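Local coordinates for transcriptional regulator (PDB 1Z4E), which is named a transcriptional regulator but has the GNAT fold and is probably an acyltransferase, at residues K47-V59 / I66-L78. Numbering follows the deposited sequence.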
ATOM      1  N   LYS A  47      -1.866 -18.241  -4.639  1.00 14.56           N
ATOM      2  CA  LYS A  47      -3.253 -18.523  -5.001  1.00 18.59           C
ATOM      3  C   LYS A  47      -4.181 -17.349  -4.693  1.00 16.36           C
ATOM      4  O   LYS A  47      -5.068 -17.027  -5.486  1.00 18.39           O
ATOM      5  CB  LYS A  47      -3.751 -19.777  -4.271  1.00 19.71           C
ATOM      6  CG  LYS A  47      -3.094 -21.081  -4.727  1.00 21.40           C
ATOM      7  CD  LYS A  47      -3.700 -22.280  -3.989  1.00 24.70           C
ATOM      8  CE  LYS A  47      -3.098 -23.601  -4.449  1.00 28.95           C
ATOM      9  NZ  LYS A  47      -3.688 -24.750  -3.704  1.00 30.52           N
ATOM     10  N   GLU A  48      -3.984 -16.718  -3.539  1.00 16.25           N
ATOM     11  CA  GLU A  48      -4.814 -15.577  -3.150  1.00 19.04           C
ATOM     12  C   GLU A  48      -4.598 -14.418  -4.121  1.00 17.49           C
ATOM     13  O   GLU A  48      -5.550 -13.764  -4.545  1.00 16.56           O
ATOM     14  CB  GLU A  48      -4.471 -15.131  -1.727  1.00 26.56           C
ATOM     15  CG  GLU A  48      -4.748 -16.185  -0.666  1.00 26.98           C
ATOM     16  CD  GLU A  48      -6.213 -16.575  -0.607  1.00 42.51           C
ATOM     17  OE1 GLU A  48      -7.055 -15.694  -0.326  1.00 45.10           O
ATOM     18  OE2 GLU A  48      -6.523 -17.765  -0.846  1.00 46.22           O
ATOM     19  N   ILE A  49      -3.339 -14.181  -4.479  1.00 14.89           N
ATOM     20  CA  ILE A  49      -2.990 -13.113  -5.409  1.00 14.83           C
ATOM     21  C   ILE A  49      -3.604 -13.399  -6.781  1.00 15.26           C
ATOM     22  O   ILE A  49      -4.200 -12.518  -7.410  1.00 16.10           O
ATOM     23  CB  ILE A  49      -1.448 -13.003  -5.548  1.00 14.82           C
ATOM     24  CG1 ILE A  49      -0.850 -12.501  -4.225  1.00 18.11           C
ATOM     25  CG2 ILE A  49      -1.082 -12.078  -6.705  1.00 15.77           C
ATOM     26  CD1 ILE A  49       0.676 -12.566  -4.161  1.00 23.70           C
ATOM     27  N   LYS A  50      -3.474 -14.644  -7.228  1.00 15.62           N
ATOM     28  CA  LYS A  50      -3.995 -15.048  -8.530  1.00 16.54           C
ATOM     29  C   LYS A  50      -5.497 -14.825  -8.682  1.00 17.71           C
ATOM     30  O   LYS A  50      -5.948 -14.340  -9.716  1.00 20.36           O
ATOM     31  CB  LYS A  50      -3.677 -16.529  -8.793  1.00 20.00           C
ATOM     32  CG  LYS A  50      -4.130 -17.035 -10.156  1.00 23.29           C
ATOM     33  CD  LYS A  50      -3.873 -18.527 -10.319  1.00 21.59           C
ATOM     34  CE  LYS A  50      -4.241 -19.007 -11.719  1.00 25.95           C
ATOM     35  NZ  LYS A  50      -3.877 -20.444 -11.928  1.00 21.91           N
ATOM     36  N   LYS A  51      -6.271 -15.176  -7.659  1.00 18.42           N
ATOM     37  CA  LYS A  51      -7.720 -15.017  -7.739  1.00 22.07           C
ATOM     38  C   LYS A  51      -8.203 -13.564  -7.689  1.00 22.33           C
ATOM     39  O   LYS A  51      -9.324 -13.271  -8.095  1.00 23.14           O
ATOM     40  CB  LYS A  51      -8.413 -15.832  -6.644  1.00 41.96           C
ATOM     41  CG  LYS A  51      -8.277 -15.289  -5.237  1.00 43.64           C
ATOM     42  CD  LYS A  51      -9.108 -16.133  -4.269  1.00 50.20           C
ATOM     43  CE  LYS A  51      -9.169 -15.513  -2.875  1.00 50.33           C
ATOM     44  NZ  LYS A  51     -10.078 -16.270  -1.963  1.00 53.80           N
ATOM     45  N   ASP A  52      -7.365 -12.659  -7.192  1.00 14.10           N
ATOM     46  CA  ASP A  52      -7.733 -11.242  -7.117  1.00 16.87           C
ATOM     47  C   ASP A  52      -7.180 -10.540  -8.354  1.00 17.21           C
ATOM     48  O   ASP A  52      -5.963 -10.387  -8.488  1.00 17.56           O
ATOM     49  CB  ASP A  52      -7.138 -10.612  -5.854  1.00 19.82           C
ATOM     50  CG  ASP A  52      -7.567  -9.163  -5.653  1.00 18.97           C
ATOM     51  OD1 ASP A  52      -8.180  -8.573  -6.575  1.00 18.67           O
ATOM     52  OD2 ASP A  52      -7.277  -8.612  -4.569  1.00 24.39           O
ATOM     53  N   LYS A  53      -8.064 -10.123  -9.260  1.00 13.35           N
ATOM     54  CA  LYS A  53      -7.636  -9.449 -10.489  1.00 16.41           C
ATOM     55  C   LYS A  53      -6.919  -8.107 -10.283  1.00 15.58           C
ATOM     56  O   LYS A  53      -6.215  -7.636 -11.177  1.00 17.45           O
ATOM     57  CB  LYS A  53      -8.829  -9.241 -11.431  1.00 35.24           C
ATOM     58  CG  LYS A  53      -9.367 -10.523 -12.051  1.00 42.98           C
ATOM     59  CD  LYS A  53     -10.519 -10.251 -13.021  1.00 42.39           C
ATOM     60  CE  LYS A  53     -10.052  -9.572 -14.310  1.00 45.82           C
ATOM     61  NZ  LYS A  53      -9.162 -10.447 -15.140  1.00 47.25           N
ATOM     62  N   ASN A  54      -7.093  -7.501  -9.112  1.00 15.01           N
ATOM     63  CA  ASN A  54      -6.465  -6.213  -8.806  1.00 14.85           C
ATOM     64  C   ASN A  54      -5.183  -6.357  -7.993  1.00 12.69           C
ATOM     65  O   ASN A  54      -4.664  -5.374  -7.451  1.00 14.97           O
ATOM     66  CB  ASN A  54      -7.451  -5.316  -8.052  1.00 19.30           C
ATOM     67  CG  ASN A  54      -8.586  -4.831  -8.930  1.00 24.52           C
ATOM     68  OD1 ASN A  54      -9.713  -4.668  -8.467  1.00 30.72           O
ATOM     69  ND2 ASN A  54      -8.293  -4.585 -10.200  1.00 25.62           N
ATOM     70  N   ASN A  55      -4.683  -7.587  -7.901  1.00 15.66           N
ATOM     71  CA  ASN A  55      -3.445  -7.873  -7.180  1.00 16.14           C
ATOM     72  C   ASN A  55      -2.661  -8.760  -8.140  1.00 16.36           C
ATOM     73  O   ASN A  55      -3.103  -9.858  -8.465  1.00 15.10           O
ATOM     74  CB  ASN A  55      -3.758  -8.616  -5.878  1.00 15.22           C
ATOM     75  CG  ASN A  55      -2.635  -8.529  -4.876  1.00 18.82           C
ATOM     76  OD1 ASN A  55      -1.701  -7.739  -5.041  1.00 22.33           O
ATOM     77  ND2 ASN A  55      -2.722  -9.327  -3.816  1.00 21.04           N
ATOM     78  N   GLU A  56      -1.505  -8.292  -8.606  1.00 17.36           N
ATOM     79  CA  GLU A  56      -0.748  -9.068  -9.577  1.00 19.24           C
ATOM     80  C   GLU A  56       0.741  -9.224  -9.324  1.00 19.87           C
ATOM     81  O   GLU A  56       1.397  -8.351  -8.749  1.00 19.00           O
ATOM     82  CB  GLU A  56      -0.915  -8.449 -10.967  1.00 18.91           C
ATOM     83  CG  GLU A  56      -2.345  -8.065 -11.316  1.00 20.29           C
ATOM     84  CD  GLU A  56      -2.447  -7.371 -12.652  1.00 24.25           C
ATOM     85  OE1 GLU A  56      -1.528  -6.595 -12.990  1.00 23.76           O
ATOM     86  OE2 GLU A  56      -3.454  -7.589 -13.360  1.00 22.44           O
ATOM     87  N   LEU A  57       1.265 -10.358  -9.777  1.00 17.12           N
ATOM     88  CA  LEU A  57       2.687 -10.642  -9.692  1.00 18.71           C
ATOM     89  C   LEU A  57       3.144 -10.538 -11.139  1.00 15.71           C
ATOM     90  O   LEU A  57       2.598 -11.204 -12.029  1.00 17.39           O
ATOM     91  CB  LEU A  57       2.932 -12.046  -9.135  1.00 15.76           C
ATOM     92  CG  LEU A  57       2.793 -12.130  -7.616  1.00 21.81           C
ATOM     93  CD1 LEU A  57       2.695 -13.586  -7.165  1.00 19.33           C
ATOM     94  CD2 LEU A  57       3.993 -11.430  -6.973  1.00 21.16           C
ATOM     95  N   ILE A  58       4.130  -9.683 -11.368  1.00 13.89           N
ATOM     96  CA  ILE A  58       4.660  -9.440 -12.704  1.00 13.34           C
ATOM     97  C   ILE A  58       6.120  -9.871 -12.784  1.00 14.11           C
ATOM     98  O   ILE A  58       6.902  -9.573 -11.881  1.00 16.25           O
ATOM     99  CB  ILE A  58       4.601  -7.933 -13.035  1.00 13.92           C
ATOM    100  CG1 ILE A  58       3.189  -7.393 -12.768  1.00 15.58           C
ATOM    101  CG2 ILE A  58       5.050  -7.693 -14.460  1.00 17.24           C
ATOM    102  CD1 ILE A  58       2.086  -8.093 -13.561  1.00 14.39           C
ATOM    103  N   VAL A  59       6.483 -10.565 -13.862  1.00 14.39           N
ATOM    104  CA  VAL A  59       7.865 -11.001 -14.041  1.00 15.12           C
ATOM    105  C   VAL A  59       8.459 -10.532 -15.369  1.00 15.91           C
ATOM    106  O   VAL A  59       7.739 -10.364 -16.367  1.00 14.66           O
ATOM    107  CB  VAL A  59       8.007 -12.556 -13.978  1.00  9.53           C
ATOM    108  CG1 VAL A  59       7.704 -13.062 -12.564  1.00 10.82           C
ATOM    109  CG2 VAL A  59       7.085 -13.220 -15.006  1.00 10.25           C
ATOM    110  N   ILE A  66      13.685 -16.186 -15.330  1.00 15.38           N
ATOM    111  CA  ILE A  66      13.061 -15.010 -14.737  1.00 16.46           C
ATOM    112  C   ILE A  66      14.194 -14.090 -14.297  1.00 13.90           C
ATOM    113  O   ILE A  66      15.056 -14.488 -13.516  1.00 14.23           O
ATOM    114  CB  ILE A  66      12.203 -15.381 -13.501  1.00 14.02           C
ATOM    115  CG1 ILE A  66      11.069 -16.335 -13.908  1.00 16.96           C
ATOM    116  CG2 ILE A  66      11.634 -14.115 -12.871  1.00 13.44           C
ATOM    117  CD1 ILE A  66      10.092 -15.744 -14.923  1.00 19.41           C
ATOM    118  N   VAL A  67      14.202 -12.859 -14.793  1.00 11.06           N
ATOM    119  CA  VAL A  67      15.266 -11.939 -14.427  1.00 12.02           C
ATOM    120  C   VAL A  67      14.803 -10.745 -13.607  1.00 12.44           C
ATOM    121  O   VAL A  67      15.607  -9.882 -13.253  1.00 11.72           O
ATOM    122  CB  VAL A  67      16.014 -11.449 -15.684  1.00 17.81           C
ATOM    123  CG1 VAL A  67      16.606 -12.645 -16.400  1.00 15.58           C
ATOM    124  CG2 VAL A  67      15.071 -10.693 -16.613  1.00 17.17           C
ATOM    125  N   GLY A  68      13.510 -10.706 -13.297  1.00 14.52           N
ATOM    126  CA  GLY A  68      12.980  -9.609 -12.512  1.00 13.38           C
ATOM    127  C   GLY A  68      11.547  -9.875 -12.101  1.00 13.41           C
ATOM    128  O   GLY A  68      10.840 -10.637 -12.755  1.00 13.18           O
ATOM    129  N   MET A  69      11.114  -9.248 -11.014  1.00 13.63           N
ATOM    130  CA  MET A  69       9.754  -9.442 -10.528  1.00 14.51           C
ATOM    131  C   MET A  69       9.301  -8.267  -9.670  1.00 11.37           C
ATOM    132  O   MET A  69      10.115  -7.484  -9.182  1.00 14.81           O
ATOM    133  CB  MET A  69       9.678 -10.728  -9.676  1.00  6.09           C
ATOM    134  CG  MET A  69      10.471 -10.648  -8.357  1.00  6.03           C
ATOM    135  SD  MET A  69      10.573 -12.194  -7.353  1.00  6.45           S
ATOM    136  CE  MET A  69       8.968 -12.183  -6.594  1.00 10.89           C
ATOM    137  N   LEU A  70       7.990  -8.158  -9.494  1.00 13.20           N
ATOM    138  CA  LEU A  70       7.403  -7.148  -8.627  1.00 14.77           C
ATOM    139  C   LEU A  70       5.943  -7.513  -8.446  1.00 16.33           C
ATOM    140  O   LEU A  70       5.388  -8.314  -9.209  1.00 14.78           O
ATOM    141  CB  LEU A  70       7.518  -5.734  -9.226  1.00 11.61           C
ATOM    142  CG  LEU A  70       6.758  -5.363 -10.510  1.00 14.85           C
ATOM    143  CD1 LEU A  70       5.253  -5.307 -10.248  1.00 13.44           C
ATOM    144  CD2 LEU A  70       7.235  -4.011 -10.997  1.00 12.88           C
ATOM    145  N   GLN A  71       5.326  -6.954  -7.416  1.00 14.62           N
ATOM    146  CA  GLN A  71       3.909  -7.177  -7.193  1.00 16.10           C
ATOM    147  C   GLN A  71       3.289  -5.798  -7.299  1.00 14.64           C
ATOM    148  O   GLN A  71       3.904  -4.805  -6.905  1.00 13.95           O
ATOM    149  CB  GLN A  71       3.634  -7.765  -5.807  1.00 14.59           C
ATOM    150  CG  GLN A  71       2.174  -8.213  -5.645  1.00 18.97           C
ATOM    151  CD  GLN A  71       1.894  -8.889  -4.310  1.00 20.94           C
ATOM    152  OE1 GLN A  71       2.781  -9.493  -3.710  1.00 14.95           O
ATOM    153  NE2 GLN A  71       0.648  -8.812  -3.855  1.00 18.89           N
ATOM    154  N   VAL A  72       2.091  -5.722  -7.860  1.00 16.46           N
ATOM    155  CA  VAL A  72       1.414  -4.445  -7.981  1.00 15.54           C
ATOM    156  C   VAL A  72      -0.045  -4.652  -7.588  1.00 17.29           C
ATOM    157  O   VAL A  72      -0.668  -5.653  -7.969  1.00 15.48           O
ATOM    158  CB  VAL A  72       1.540  -3.875  -9.415  1.00 17.98           C
ATOM    159  CG1 VAL A  72       0.855  -4.799 -10.413  1.00 16.26           C
ATOM    160  CG2 VAL A  72       0.948  -2.465  -9.473  1.00 16.68           C
ATOM    161  N   THR A  73      -0.567  -3.725  -6.790  1.00 12.09           N
ATOM    162  CA  THR A  73      -1.942  -3.790  -6.308  1.00 15.13           C
ATOM    163  C   THR A  73      -2.675  -2.495  -6.659  1.00 15.07           C
ATOM    164  O   THR A  73      -2.173  -1.396  -6.397  1.00 13.79           O
ATOM    165  CB  THR A  73      -1.977  -3.976  -4.779  1.00 20.71           C
ATOM    166  OG1 THR A  73      -1.540  -2.768  -4.144  1.00 36.99           O
ATOM    167  CG2 THR A  73      -1.047  -5.091  -4.358  1.00 14.23           C
ATOM    168  N   PHE A  74      -3.858  -2.634  -7.253  1.00 13.50           N
ATOM    169  CA  PHE A  74      -4.678  -1.496  -7.663  1.00 12.98           C
ATOM    170  C   PHE A  74      -5.809  -1.405  -6.654  1.00 11.45           C
ATOM    171  O   PHE A  74      -6.586  -2.347  -6.506  1.00 13.00           O
ATOM    172  CB  PHE A  74      -5.227  -1.743  -9.068  1.00 16.36           C
ATOM    173  CG  PHE A  74      -4.171  -2.124 -10.059  1.00 19.91           C
ATOM    174  CD1 PHE A  74      -3.259  -1.185 -10.522  1.00 13.97           C
ATOM    175  CD2 PHE A  74      -4.065  -3.440 -10.506  1.00 21.18           C
ATOM    176  CE1 PHE A  74      -2.248  -1.549 -11.417  1.00 16.25           C
ATOM    177  CE2 PHE A  74      -3.064  -3.815 -11.397  1.00 22.78           C
ATOM    178  CZ  PHE A  74      -2.152  -2.870 -11.854  1.00 16.14           C
ATOM    179  N   THR A  75      -5.908  -0.268  -5.977  1.00 12.74           N
ATOM    180  CA  THR A  75      -6.899  -0.094  -4.914  1.00 14.13           C
ATOM    181  C   THR A  75      -7.630   1.254  -4.939  1.00 13.26           C
ATOM    182  O   THR A  75      -7.034   2.282  -5.238  1.00 12.21           O
ATOM    183  CB  THR A  75      -6.188  -0.215  -3.535  1.00 13.66           C
ATOM    184  OG1 THR A  75      -5.402  -1.413  -3.516  1.00 17.57           O
ATOM    185  CG2 THR A  75      -7.197  -0.247  -2.381  1.00 17.14           C
ATOM    186  N   PRO A  76      -8.942   1.254  -4.631  1.00 15.09           N
ATOM    187  CA  PRO A  76      -9.699   2.512  -4.618  1.00 14.82           C
ATOM    188  C   PRO A  76      -9.564   3.173  -3.246  1.00 13.37           C
ATOM    189  O   PRO A  76      -9.466   2.486  -2.229  1.00 12.88           O
ATOM    190  CB  PRO A  76     -11.131   2.058  -4.887  1.00 14.39           C
ATOM    191  CG  PRO A  76     -11.181   0.708  -4.209  1.00 17.36           C
ATOM    192  CD  PRO A  76      -9.852   0.090  -4.621  1.00 15.63           C
ATOM    193  N   TYR A  77      -9.551   4.501  -3.230  1.00 11.69           N
ATOM    194  CA  TYR A  77      -9.456   5.285  -2.005  1.00 13.58           C
ATOM    195  C   TYR A  77     -10.412   6.470  -2.170  1.00 13.98           C
ATOM    196  O   TYR A  77     -10.819   6.785  -3.288  1.00 11.40           O
ATOM    197  CB  TYR A  77      -8.032   5.823  -1.816  1.00 15.91           C
ATOM    198  CG  TYR A  77      -6.967   4.760  -1.681  1.00 19.40           C
ATOM    199  CD1 TYR A  77      -6.595   4.259  -0.432  1.00 15.43           C
ATOM    200  CD2 TYR A  77      -6.331   4.253  -2.808  1.00 18.38           C
ATOM    201  CE1 TYR A  77      -5.598   3.269  -0.318  1.00 19.00           C
ATOM    202  CE2 TYR A  77      -5.354   3.281  -2.710  1.00 18.46           C
ATOM    203  CZ  TYR A  77      -4.986   2.794  -1.473  1.00 17.65           C
ATOM    204  OH  TYR A  77      -3.989   1.847  -1.416  1.00 22.88           O
ATOM    205  N   LEU A  78     -10.766   7.119  -1.063  1.00 16.43           N
ATOM    206  CA  LEU A  78     -11.637   8.292  -1.119  1.00 18.42           C
ATOM    207  C   LEU A  78     -10.801   9.531  -1.426  1.00 15.91           C
ATOM    208  O   LEU A  78     -11.298  10.509  -1.980  1.00 13.26           O
ATOM    209  CB  LEU A  78     -12.348   8.514   0.221  1.00 14.75           C
ATOM    210  CG  LEU A  78     -13.430   7.523   0.648  1.00 19.44           C
ATOM    211  CD1 LEU A  78     -13.986   7.956   2.002  1.00 15.25           C
ATOM    212  CD2 LEU A  78     -14.541   7.481  -0.401  1.00 19.75           C
TER
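I58 and L70 pair across the antiparallel beta hairpin of strands 55-62 and 65-76, part of the mixed sheet of the GNAT fold, and they illustrate how one ladder can carry two differently built faces. Its rungs are backbone bonds; I58 N to L70 O, at 2.8 Å and 175°, is nearly straight.

On one face I58, L70 and V72 form a close-packed apolar patch: CD1 of L70 lies alongside I58, 3.9 Å from CG1, and CG1 of V72 follows at 4.2 Å from that same I58 CG1. Next to it is the charged member of this face, E56, whose carboxylate stands almost perpendicular to the F74 ring (83°) and meets its edge, OE1 lying 3.6 Å from CE2, while OE2 is salt-bridged to R113 and R117.

The other face is polar toward the 52-55 turn, where N55, Q71 and T73 lie. With CG anti to the backbone N (chi1 -171°) and an extended chain, Q71 carries its amide toward the end of helix 40-51, where I49 meets it from the opposite direction, CD1 3.8 Å from Q71 OE1. Q71 NE2 donates to N55 OD1, whose modelled position is less certain, and also to the P76 carbonyl of the second subunit, which N55 ND2 grips too. Were this glutamine an alanine, both acceptors would probably lose a donor and a gap open beside I49.

Packing is looser at the turn, where D52 and N54 are partly exposed: N54 CB merely skirts F74 O at 3.5 Å, though N54 O accepts from F74 N. There D52 OD1 closes an Asx turn, receiving N54 N at 3.0 Å from above the carboxylate plane.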